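Local coordinates for RNA-directed RNA polymerase (Infectious pancreatic necrosis virus, PDB 3ZED), which catalyses RNA-templated synthesis of RNA from ribonucleoside triphosphates and probably occurs both free and covalently linked to the viral genomic RNA, at residues B[405-410]-B[478-483]. Numbering follows the deposited sequence.
Sequences KGEANC and LNNHLM. With K (potassium ion), chain K.
Gly-406 O, against which the methyl CE of Met-483 rests at 3.4 Å, is gripped by two donors of one residue: the backbone N of Asn-409 and its side-chain ND2. Both come from the same face of the carbonyl plane; the ND2 bond, 3.1 Å to Gly-406 O, lies close to the amide's own plane. With CG of Asn-409 beside its backbone N (chi1 -64°), the amide folds back over the short 3-10 turn. ND2 of Asn-409 also bonds Glu-404 O; held by two carbonyls, the amide is fixed in rotation, and its other branch, OD1, binds the potassium ion at 2.8 Å. Asn-184, Asn-514, Val-177, Asn-182 and Gly-512 complete the oxygen ligands.

Helix 476-493 meets this turn chiefly through Met-483. The near-anti chi2 (-170°) carries Met-483 SD out to 3.5 Å from Cys-410 N; the bend at chi3 then turns CE back toward Gly-406 O and Cys-410 CB. Farther along, Cys-410 SG lies over CB of Asn-479 at 3.8 Å, while Asn-479 ND2 bonds Gln-469. Asn-480 sets its OD1 beside the Gly-406 to Glu-407 peptide; its ND2 stays 3.7 Å from Glu-407 OE1, with the carboxylate and amide planes 85° apart. The other carboxylate oxygen, OE2, bonds Ser-471.

In this palm region, the buried loop between strand 397-403 and helix 412-426 is shaped by its own hydrogen bonds and tied by potassium to 177-184 and 512-514, so its join to helix 476-493 rests mainly on van der Waals contacts of thioether, thiol and amide.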
# COMPACT_ATOMS: atom_id res chain seq x y z
N LYS B 405 -10.62 5.54 -7.31
CA LYS B 405 -10.57 5.64 -5.85
C LYS B 405 -10.58 4.23 -5.30
O LYS B 405 -11.47 3.90 -4.51
CB LYS B 405 -11.76 6.49 -5.31
CG LYS B 405 -11.68 7.95 -5.74
CD LYS B 405 -12.98 8.69 -5.52
CE LYS B 405 -12.91 10.08 -6.09
NZ LYS B 405 -13.32 10.12 -7.52
N GLY B 406 -9.67 3.41 -5.83
CA GLY B 406 -9.52 1.97 -5.60
C GLY B 406 -10.17 1.34 -4.39
O GLY B 406 -11.10 0.53 -4.53
N GLU B 407 -9.66 1.68 -3.20
CA GLU B 407 -10.05 1.22 -1.86
C GLU B 407 -11.58 1.20 -1.62
O GLU B 407 -12.08 0.28 -0.97
CB GLU B 407 -9.38 2.10 -0.79
CG GLU B 407 -7.88 1.87 -0.63
CD GLU B 407 -6.95 2.73 -1.48
OE1 GLU B 407 -7.33 3.08 -2.62
OE2 GLU B 407 -5.83 3.04 -1.00
N ALA B 408 -12.31 2.19 -2.18
CA ALA B 408 -13.77 2.33 -2.02
C ALA B 408 -14.55 1.20 -2.70
O ALA B 408 -15.71 0.97 -2.34
CB ALA B 408 -14.23 3.68 -2.58
N ASN B 409 -13.94 0.49 -3.68
CA ASN B 409 -14.55 -0.63 -4.42
C ASN B 409 -14.45 -1.97 -3.65
O ASN B 409 -15.06 -2.97 -4.05
CB ASN B 409 -13.88 -0.80 -5.78
CG ASN B 409 -14.07 0.38 -6.71
OD1 ASN B 409 -15.09 0.53 -7.38
ND2 ASN B 409 -13.07 1.21 -6.80
N CYS B 410 -13.64 -1.99 -2.59
CA CYS B 410 -13.39 -3.20 -1.82
C CYS B 410 -14.55 -3.58 -0.91
O CYS B 410 -15.09 -2.75 -0.18
CB CYS B 410 -12.10 -3.07 -1.04
SG CYS B 410 -11.43 -4.63 -0.43
N LEU B 478 -2.70 -5.62 -1.45
CA LEU B 478 -3.21 -6.96 -1.75
C LEU B 478 -4.67 -6.95 -2.20
O LEU B 478 -4.99 -7.56 -3.22
CB LEU B 478 -3.03 -7.92 -0.54
CG LEU B 478 -1.59 -8.28 -0.17
CD1 LEU B 478 -1.53 -9.01 1.15
CD2 LEU B 478 -0.92 -9.07 -1.26
N ASN B 479 -5.53 -6.24 -1.48
CA ASN B 479 -6.95 -6.14 -1.81
C ASN B 479 -7.15 -5.38 -3.13
O ASN B 479 -7.97 -5.79 -3.93
CB ASN B 479 -7.74 -5.48 -0.68
CG ASN B 479 -7.76 -6.26 0.60
OD1 ASN B 479 -7.58 -7.48 0.61
ND2 ASN B 479 -8.01 -5.58 1.71
N ASN B 480 -6.40 -4.30 -3.37
CA ASN B 480 -6.48 -3.55 -4.63
C ASN B 480 -5.99 -4.40 -5.80
O ASN B 480 -6.61 -4.40 -6.86
CB ASN B 480 -5.67 -2.25 -4.53
CG ASN B 480 -6.38 -1.12 -3.81
OD1 ASN B 480 -7.56 -1.18 -3.52
ND2 ASN B 480 -5.65 -0.07 -3.51
N HIS B 481 -4.89 -5.18 -5.58
CA HIS B 481 -4.33 -6.07 -6.61
C HIS B 481 -5.35 -7.16 -7.01
O HIS B 481 -5.44 -7.50 -8.19
CB HIS B 481 -3.01 -6.68 -6.11
CG HIS B 481 -2.15 -7.25 -7.21
ND1 HIS B 481 -1.12 -6.50 -7.78
CD2 HIS B 481 -2.15 -8.49 -7.76
CE1 HIS B 481 -0.53 -7.31 -8.65
NE2 HIS B 481 -1.13 -8.51 -8.69
N LEU B 482 -6.12 -7.68 -6.03
CA LEU B 482 -7.16 -8.68 -6.30
C LEU B 482 -8.29 -8.06 -7.17
O LEU B 482 -8.76 -8.69 -8.12
CB LEU B 482 -7.69 -9.27 -4.99
CG LEU B 482 -8.98 -10.13 -5.02
CD1 LEU B 482 -8.93 -11.20 -6.10
CD2 LEU B 482 -9.12 -10.86 -3.73
N MET B 483 -8.71 -6.84 -6.84
CA MET B 483 -9.76 -6.14 -7.61
C MET B 483 -9.31 -5.92 -9.06
O MET B 483 -10.10 -6.19 -9.97
CB MET B 483 -10.17 -4.84 -6.94
CG MET B 483 -10.94 -5.09 -5.65
SD MET B 483 -11.69 -3.61 -4.96
CE MET B 483 -10.25 -2.73 -4.39
K K K . -17.85 0.35 -7.16